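Long-range contact in divalent-cation tolerance protein CutA (Pyrococcus horikoshii, PDB 1UKU), which is involved in resistance toward heavy metals and binds copper at the interface between two of its trimers: residues R25-A37 against D48-L61. Sequence-based numbering, arbitrary orientation.
Sequences RLIACANLREHRA and DKEVGAILKTREDL. With CU (copper (II) ion), chain B.
H35 and E50 face each other across the long antiparallel hairpin of CutA. H35 NE2 donates to E50 OE1 at 2.8 Å, meeting the anti side of the carboxylate. H35 CG sits between its backbone N and carbonyl carbon (chi1 65°), which brings the ring toward the neighbouring strand. H35 ND1 accepts from R33 NH1 at 2.8 Å. This bond lies in both planes, yet guanidinium and imidazole stand nearly at right angles. Both lie over G52, where the absence of a side chain leaves room. E50 OE2 is hydrogen-bonded to Y75 OH. Backbone bonds hold the strands together, from D48 N to A37 O at one end to A28 N and K56 O at the other. The opposite sheet face is tightly packed and apolar: L55 CD2 touches A30 CB at 3.6 Å and I27 CD1 at 4.0 Å, under helix 11-23. Toward K49 and E34 that face opens to solvent. K49 CE lies over the R36 guanidinium, which also meets W11 of the third subunit. A water links K49 NZ to E34 OE2; E34 OE1 bonds W11 NE1. D48 OD1 binds copper at 2.0 Å. Both H35 nitrogens are engaged, consistent with a neutral imidazole linking arginine to carboxylate.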
ATOM      1  N   ARG A  25     -19.451  10.851  -5.620  1.00  9.25           N
ATOM      2  CA  ARG A  25     -19.773   9.448  -5.410  1.00  9.92           C
ATOM      3  C   ARG A  25     -18.905   8.519  -6.293  1.00 10.07           C
ATOM      4  O   ARG A  25     -19.260   7.410  -6.646  1.00 11.37           O
ATOM      5  CB  ARG A  25     -21.301   9.274  -5.501  1.00 10.91           C
ATOM      6  CG  ARG A  25     -22.010   9.926  -4.269  1.00 12.60           C
ATOM      7  CD  ARG A  25     -22.113   9.003  -3.131  1.00 14.21           C
ATOM      8  NE  ARG A  25     -22.783   9.518  -1.930  1.00 16.05           N
ATOM      9  CZ  ARG A  25     -22.960   8.803  -0.820  1.00 18.33           C
ATOM     10  NH1 ARG A  25     -22.487   7.580  -0.744  1.00 19.53           N
ATOM     11  NH2 ARG A  25     -23.569   9.318   0.254  1.00 20.70           N
ATOM     12  N   LEU A  26     -17.678   8.985  -6.556  1.00  9.10           N
ATOM     13  CA  LEU A  26     -16.741   8.244  -7.386  1.00  8.13           C
ATOM     14  C   LEU A  26     -15.861   7.283  -6.604  1.00  7.66           C
ATOM     15  O   LEU A  26     -15.250   6.410  -7.210  1.00  8.38           O
ATOM     16  CB  LEU A  26     -15.870   9.166  -8.232  1.00  8.89           C
ATOM     17  CG  LEU A  26     -16.666   9.874  -9.324  1.00 10.18           C
ATOM     18  CD1 LEU A  26     -15.799  10.942  -9.971  1.00 11.46           C
ATOM     19  CD2 LEU A  26     -17.158   8.879 -10.362  1.00 12.77           C
ATOM     20  N   ILE A  27     -15.779   7.510  -5.297  1.00  7.44           N
ATOM     21  CA  ILE A  27     -15.055   6.634  -4.363  1.00  7.71           C
ATOM     22  C   ILE A  27     -15.922   6.417  -3.150  1.00  7.77           C
ATOM     23  O   ILE A  27     -16.722   7.274  -2.824  1.00  8.18           O
ATOM     24  CB  ILE A  27     -13.651   7.193  -3.949  1.00  6.99           C
ATOM     25  CG1 ILE A  27     -13.740   8.466  -3.112  1.00  6.24           C
ATOM     26  CG2 ILE A  27     -12.788   7.391  -5.184  1.00  8.42           C
ATOM     27  CD1 ILE A  27     -12.369   8.980  -2.657  1.00  8.01           C
ATOM     28  N   ALA A  28     -15.720   5.280  -2.483  1.00  8.02           N
ATOM     29  CA  ALA A  28     -16.391   5.019  -1.218  1.00  8.81           C
ATOM     30  C   ALA A  28     -15.603   5.504  -0.013  1.00  9.68           C
ATOM     31  O   ALA A  28     -16.176   5.806   1.030  1.00  9.91           O
ATOM     32  CB  ALA A  28     -16.675   3.550  -1.058  1.00  9.46           C
ATOM     33  N   CYS A  29     -14.284   5.534  -0.145  1.00  9.63           N
ATOM     34  CA  CYS A  29     -13.460   5.992   0.958  1.00 11.39           C
ATOM     35  C   CYS A  29     -12.047   6.230   0.504  1.00  8.15           C
ATOM     36  O   CYS A  29     -11.622   5.797  -0.567  1.00  8.31           O
ATOM     37  CB  CYS A  29     -13.504   4.994   2.071  1.00 13.30           C
ATOM     38  SG  CYS A  29     -12.803   3.516   1.592  1.00 22.81           S
ATOM     39  N   ALA A  30     -11.339   7.001   1.323  1.00  8.36           N
ATOM     40  CA  ALA A  30      -9.943   7.353   1.132  1.00  7.34           C
ATOM     41  C   ALA A  30      -9.184   7.193   2.455  1.00  6.34           C
ATOM     42  O   ALA A  30      -9.739   7.440   3.515  1.00  7.06           O
ATOM     43  CB  ALA A  30      -9.829   8.725   0.623  1.00  7.70           C
ATOM     44  N   ASN A  31      -7.942   6.721   2.375  1.00  5.58           N
ATOM     45  CA  ASN A  31      -7.029   6.679   3.505  1.00  6.12           C
ATOM     46  C   ASN A  31      -5.812   7.551   3.115  1.00  6.50           C
ATOM     47  O   ASN A  31      -5.163   7.287   2.107  1.00  6.07           O
ATOM     48  CB  ASN A  31      -6.544   5.259   3.774  1.00  6.04           C
ATOM     49  CG  ASN A  31      -7.606   4.295   4.269  1.00  6.23           C
ATOM     50  OD1 ASN A  31      -7.292   3.106   4.363  1.00  7.60           O
ATOM     51  ND2 ASN A  31      -8.804   4.759   4.640  1.00  7.03           N
ATOM     52  N   LEU A  32      -5.535   8.579   3.901  1.00  5.39           N
ATOM     53  CA  LEU A  32      -4.479   9.556   3.606  1.00  6.48           C
ATOM     54  C   LEU A  32      -3.399   9.463   4.647  1.00  5.09           C
ATOM     55  O   LEU A  32      -3.683   9.451   5.830  1.00  6.44           O
ATOM     56  CB  LEU A  32      -5.020  10.977   3.605  1.00  7.07           C
ATOM     57  CG  LEU A  32      -5.820  11.408   2.358  1.00  9.35           C
ATOM     58  CD1 LEU A  32      -6.911  10.448   1.909  1.00 13.69           C
ATOM     59  CD2 LEU A  32      -6.366  12.816   2.569  1.00  8.41           C
ATOM     60  N   ARG A  33      -2.150   9.455   4.222  1.00  6.67           N
ATOM     61  CA  ARG A  33      -1.018   9.471   5.155  1.00  6.72           C
ATOM     62  C   ARG A  33       0.208  10.079   4.478  1.00  6.65           C
ATOM     63  O   ARG A  33       0.409   9.940   3.287  1.00  6.75           O
ATOM     64  CB  ARG A  33      -0.696   8.092   5.747  1.00  7.50           C
ATOM     65  CG  ARG A  33       0.180   7.193   4.904  1.00 11.70           C
ATOM     66  CD  ARG A  33      -0.474   6.690   3.713  1.00 11.30           C
ATOM     67  NE  ARG A  33       0.415   5.881   2.842  1.00 13.79           N
ATOM     68  CZ  ARG A  33       1.302   6.347   1.971  1.00 10.44           C
ATOM     69  NH1 ARG A  33       1.535   7.628   1.851  1.00  8.31           N
ATOM     70  NH2 ARG A  33       1.963   5.504   1.184  1.00  8.43           N
ATOM     71  N   GLU A  34       1.002  10.786   5.262  1.00  7.00           N
ATOM     72  CA  GLU A  34       2.239  11.387   4.782  1.00  6.92           C
ATOM     73  C   GLU A  34       3.277  10.365   4.314  1.00  6.70           C
ATOM     74  O   GLU A  34       3.373   9.255   4.836  1.00  7.14           O
ATOM     75  CB  GLU A  34       2.820  12.282   5.895  1.00  7.30           C
ATOM     76  CG  GLU A  34       1.990  13.529   6.154  1.00 12.81           C
ATOM     77  CD  GLU A  34       2.420  14.286   7.408  1.00 16.48           C
ATOM     78  OE1 GLU A  34       1.623  15.134   7.899  1.00 16.99           O
ATOM     79  OE2 GLU A  34       3.547  14.053   7.915  1.00 20.49           O
ATOM     80  N   HIS A  35       4.088  10.802   3.352  1.00  5.42           N
ATOM     81  CA  HIS A  35       5.314  10.080   3.025  1.00  5.62           C
ATOM     82  C   HIS A  35       6.322  11.060   2.468  1.00  5.70           C
ATOM     83  O   HIS A  35       5.990  12.216   2.192  1.00  6.62           O
ATOM     84  CB  HIS A  35       5.070   8.919   2.050  1.00  6.50           C
ATOM     85  CG  HIS A  35       4.604   9.351   0.697  1.00  5.63           C
ATOM     86  ND1 HIS A  35       3.378   8.997   0.177  1.00  6.80           N
ATOM     87  CD2 HIS A  35       5.224  10.083  -0.261  1.00  5.66           C
ATOM     88  CE1 HIS A  35       3.242   9.557  -1.018  1.00  6.59           C
ATOM     89  NE2 HIS A  35       4.359  10.195  -1.321  1.00  6.47           N
ATOM     90  N   ARG A  36       7.548  10.599   2.333  1.00  5.63           N
ATOM     91  CA  ARG A  36       8.611  11.351   1.672  1.00  6.17           C
ATOM     92  C   ARG A  36       8.897  10.694   0.339  1.00  6.01           C
ATOM     93  O   ARG A  36       9.165   9.473   0.240  1.00  7.24           O
ATOM     94  CB  ARG A  36       9.859  11.386   2.551  1.00  7.07           C
ATOM     95  CG  ARG A  36       9.621  12.254   3.787  1.00  9.29           C
ATOM     96  CD  ARG A  36      10.670  12.120   4.825  1.00 11.85           C
ATOM     97  NE  ARG A  36      10.591  13.210   5.790  1.00 14.94           N
ATOM     98  CZ  ARG A  36       9.834  13.229   6.877  1.00 19.31           C
ATOM     99  NH1 ARG A  36       9.038  12.207   7.191  1.00 21.49           N
ATOM    100  NH2 ARG A  36       9.879  14.303   7.674  1.00 21.15           N
ATOM    101  N   ALA A  37       8.838  11.483  -0.722  1.00  5.97           N
ATOM    102  CA  ALA A  37       9.044  10.994  -2.080  1.00  6.69           C
ATOM    103  C   ALA A  37      10.452  11.349  -2.570  1.00  6.47           C
ATOM    104  O   ALA A  37      10.932  12.422  -2.306  1.00  6.82           O
ATOM    105  CB  ALA A  37       8.025  11.569  -3.025  1.00  7.25           C
ATOM    106  N   ASP A  48      10.465  15.349  -1.981  1.00  8.66           N
ATOM    107  CA  ASP A  48       9.308  16.177  -1.670  1.00  8.61           C
ATOM    108  C   ASP A  48       8.478  15.477  -0.599  1.00  8.07           C
ATOM    109  O   ASP A  48       8.241  14.268  -0.705  1.00  9.82           O
ATOM    110  CB  ASP A  48       8.472  16.383  -2.929  1.00  9.43           C
ATOM    111  CG  ASP A  48       7.402  17.425  -2.760  1.00 11.10           C
ATOM    112  OD1 ASP A  48       7.563  18.323  -1.897  1.00  9.48           O
ATOM    113  OD2 ASP A  48       6.347  17.416  -3.435  1.00 15.32           O
ATOM    114  N   LYS A  49       8.028  16.205   0.409  1.00  6.65           N
ATOM    115  CA  LYS A  49       7.060  15.700   1.389  1.00  7.80           C
ATOM    116  C   LYS A  49       5.679  15.787   0.775  1.00  7.04           C
ATOM    117  O   LYS A  49       5.291  16.804   0.191  1.00  9.46           O
ATOM    118  CB  LYS A  49       7.086  16.524   2.645  1.00  8.35           C
ATOM    119  CG  LYS A  49       8.379  16.485   3.365  1.00 12.51           C
ATOM    120  CD  LYS A  49       8.287  17.169   4.709  1.00 17.31           C
ATOM    121  CE  LYS A  49       7.392  16.429   5.695  1.00 18.95           C
ATOM    122  NZ  LYS A  49       7.333  17.118   7.042  1.00 24.12           N
ATOM    123  N   GLU A  50       4.963  14.682   0.863  1.00  5.91           N
ATOM    124  CA  GLU A  50       3.676  14.523   0.209  1.00  6.13           C
ATOM    125  C   GLU A  50       2.658  13.868   1.130  1.00  6.29           C
ATOM    126  O   GLU A  50       2.992  13.353   2.174  1.00  7.03           O
ATOM    127  CB  GLU A  50       3.821  13.643  -1.032  1.00  7.88           C
ATOM    128  CG  GLU A  50       4.697  14.188  -2.156  1.00  9.03           C
ATOM    129  CD  GLU A  50       4.548  13.351  -3.415  1.00 11.65           C
ATOM    130  OE1 GLU A  50       4.637  12.117  -3.378  1.00  8.96           O
ATOM    131  OE2 GLU A  50       4.321  13.931  -4.498  1.00 14.71           O
ATOM    132  N   VAL A  51       1.410  13.846   0.659  1.00  5.76           N
ATOM    133  CA  VAL A  51       0.358  13.038   1.281  1.00  5.94           C
ATOM    134  C   VAL A  51      -0.082  11.995   0.268  1.00  5.60           C
ATOM    135  O   VAL A  51      -0.559  12.363  -0.824  1.00  6.65           O
ATOM    136  CB  VAL A  51      -0.812  13.922   1.759  1.00  6.17           C
ATOM    137  CG1 VAL A  51      -1.956  13.057   2.324  1.00  7.67           C
ATOM    138  CG2 VAL A  51      -0.285  14.871   2.834  1.00  7.23           C
ATOM    139  N   GLY A  52       0.099  10.730   0.584  1.00  5.83           N
ATOM    140  CA  GLY A  52      -0.398   9.670  -0.272  1.00  5.87           C
ATOM    141  C   GLY A  52      -1.842   9.350   0.035  1.00  6.36           C
ATOM    142  O   GLY A  52      -2.247   9.475   1.188  1.00  6.68           O
ATOM    143  N   ALA A  53      -2.591   8.926  -0.970  1.00  7.01           N
ATOM    144  CA  ALA A  53      -4.027   8.649  -0.854  1.00  6.51           C
ATOM    145  C   ALA A  53      -4.345   7.306  -1.477  1.00  6.43           C
ATOM    146  O   ALA A  53      -4.049   7.060  -2.651  1.00  8.02           O
ATOM    147  CB  ALA A  53      -4.827   9.726  -1.531  1.00  7.05           C
ATOM    148  N   ILE A  54      -4.928   6.460  -0.652  1.00  5.43           N
ATOM    149  CA  ILE A  54      -5.424   5.160  -1.042  1.00  6.76           C
ATOM    150  C   ILE A  54      -6.946   5.296  -1.160  1.00  6.17           C
ATOM    151  O   ILE A  54      -7.648   5.495  -0.169  1.00  6.11           O
ATOM    152  CB  ILE A  54      -5.048   4.091   0.008  1.00  6.76           C
ATOM    153  CG1 ILE A  54      -3.528   3.956   0.150  1.00 10.12           C
ATOM    154  CG2 ILE A  54      -5.643   2.735  -0.390  1.00 10.92           C
ATOM    155  CD1 ILE A  54      -3.071   3.397   1.504  1.00 14.57           C
ATOM    156  N   LEU A  55      -7.450   5.161  -2.373  1.00  6.10           N
ATOM    157  CA  LEU A  55      -8.868   5.283  -2.684  1.00  5.98           C
ATOM    158  C   LEU A  55      -9.481   3.936  -2.997  1.00  6.38           C
ATOM    159  O   LEU A  55      -8.835   3.105  -3.601  1.00  6.50           O
ATOM    160  CB  LEU A  55      -9.079   6.215  -3.885  1.00  6.61           C
ATOM    161  CG  LEU A  55      -8.217   7.493  -3.939  1.00  6.66           C
ATOM    162  CD1 LEU A  55      -8.493   8.257  -5.186  1.00  8.00           C
ATOM    163  CD2 LEU A  55      -8.467   8.362  -2.702  1.00  7.00           C
ATOM    164  N   LYS A  56     -10.730   3.739  -2.592  1.00  7.03           N
ATOM    165  CA  LYS A  56     -11.407   2.448  -2.783  1.00  7.87           C
ATOM    166  C   LYS A  56     -12.670   2.695  -3.582  1.00  6.82           C
ATOM    167  O   LYS A  56     -13.475   3.543  -3.234  1.00  7.91           O
ATOM    168  CB  LYS A  56     -11.706   1.788  -1.431  1.00  8.59           C
ATOM    169  CG  LYS A  56     -10.442   1.663  -0.530  1.00 12.06           C
ATOM    170  CD  LYS A  56     -10.715   1.295   0.940  1.00 17.99           C
ATOM    171  CE  LYS A  56      -9.967   2.208   1.979  1.00 19.10           C
ATOM    172  NZ  LYS A  56     -10.655   3.548   2.389  1.00 17.61           N
ATOM    173  N   THR A  57     -12.850   1.957  -4.687  1.00  6.91           N
ATOM    174  CA  THR A  57     -14.061   2.152  -5.506  1.00  7.88           C
ATOM    175  C   THR A  57     -14.364   0.886  -6.317  1.00  8.07           C
ATOM    176  O   THR A  57     -13.718  -0.136  -6.142  1.00  7.59           O
ATOM    177  CB  THR A  57     -13.949   3.413  -6.383  1.00  8.38           C
ATOM    178  OG1 THR A  57     -15.254   3.753  -6.901  1.00  8.70           O
ATOM    179  CG2 THR A  57     -13.042   3.191  -7.584  1.00  7.72           C
ATOM    180  N   ARG A  58     -15.380   0.977  -7.172  1.00  8.80           N
ATOM    181  CA  ARG A  58     -15.733  -0.111  -8.064  1.00  8.96           C
ATOM    182  C   ARG A  58     -14.900  -0.113  -9.313  1.00  8.60           C
ATOM    183  O   ARG A  58     -14.525   0.919  -9.821  1.00  9.14           O
ATOM    184  CB  ARG A  58     -17.201  -0.027  -8.494  1.00  8.62           C
ATOM    185  CG  ARG A  58     -18.217   0.050  -7.381  1.00  9.40           C
ATOM    186  CD  ARG A  58     -19.616  -0.268  -7.868  1.00 10.05           C
ATOM    187  NE  ARG A  58     -19.991   0.479  -9.056  1.00  8.73           N
ATOM    188  CZ  ARG A  58     -20.814   1.514  -9.075  1.00  8.50           C
ATOM    189  NH1 ARG A  58     -21.308   2.024  -7.931  1.00  9.16           N
ATOM    190  NH2 ARG A  58     -21.102   2.107 -10.229  1.00  7.91           N
ATOM    191  N   GLU A  59     -14.683  -1.300  -9.865  1.00  9.79           N
ATOM    192  CA  GLU A  59     -13.981  -1.424 -11.140  1.00 10.52           C
ATOM    193  C   GLU A  59     -14.580  -0.582 -12.257  1.00 10.73           C
ATOM    194  O   GLU A  59     -13.867   0.052 -13.036  1.00 11.06           O
ATOM    195  CB  GLU A  59     -14.054  -2.850 -11.660  1.00 12.17           C
ATOM    196  CG  GLU A  59     -13.148  -3.814 -10.996  1.00 14.57           C
ATOM    197  CD  GLU A  59     -13.734  -4.414  -9.762  1.00 18.53           C
ATOM    198  OE1 GLU A  59     -14.764  -3.850  -9.279  1.00 18.67           O
ATOM    199  OE2 GLU A  59     -13.196  -5.472  -9.336  1.00 19.00           O
ATOM    200  N   ASP A  60     -15.914  -0.606 -12.371  1.00 10.62           N
ATOM    201  CA  ASP A  60     -16.578   0.057 -13.481  1.00 11.07           C
ATOM    202  C   ASP A  60     -16.457   1.577 -13.428  1.00 10.02           C
ATOM    203  O   ASP A  60     -16.702   2.237 -14.408  1.00 10.93           O
ATOM    204  CB  ASP A  60     -18.063  -0.349 -13.581  1.00 11.38           C
ATOM    205  CG  ASP A  60     -18.863   0.109 -12.390  1.00 10.15           C
ATOM    206  OD1 ASP A  60     -18.847  -0.608 -11.384  1.00 12.25           O
ATOM    207  OD2 ASP A  60     -19.475   1.191 -12.418  1.00 11.87           O
ATOM    208  N   LEU A  61     -16.046   2.132 -12.279  1.00  9.70           N
ATOM    209  CA  LEU A  61     -15.862   3.563 -12.142  1.00  9.04           C
ATOM    210  C   LEU A  61     -14.419   4.040 -12.457  1.00  8.44           C
ATOM    211  O   LEU A  61     -14.152   5.232 -12.403  1.00  9.04           O
ATOM    212  CB  LEU A  61     -16.285   4.023 -10.736  1.00  9.33           C
ATOM    213  CG  LEU A  61     -17.786   3.894 -10.413  1.00  9.31           C
ATOM    214  CD1 LEU A  61     -18.052   4.206  -8.982  1.00  9.33           C
ATOM    215  CD2 LEU A  61     -18.555   4.852 -11.262  1.00 10.90           C
TER
HETATM  216 CU    CU B 150       6.288  19.207  -0.699  0.50 16.62          CU
HETATM  217  O   HOH W   1       5.209  16.314   8.766  1.00 32.05           O
HETATM  218  O   HOH W   2       9.853  17.460   7.894  1.00 31.61           O
HETATM  219  O   HOH W   3       4.844  19.144  -1.765  1.00 20.27           O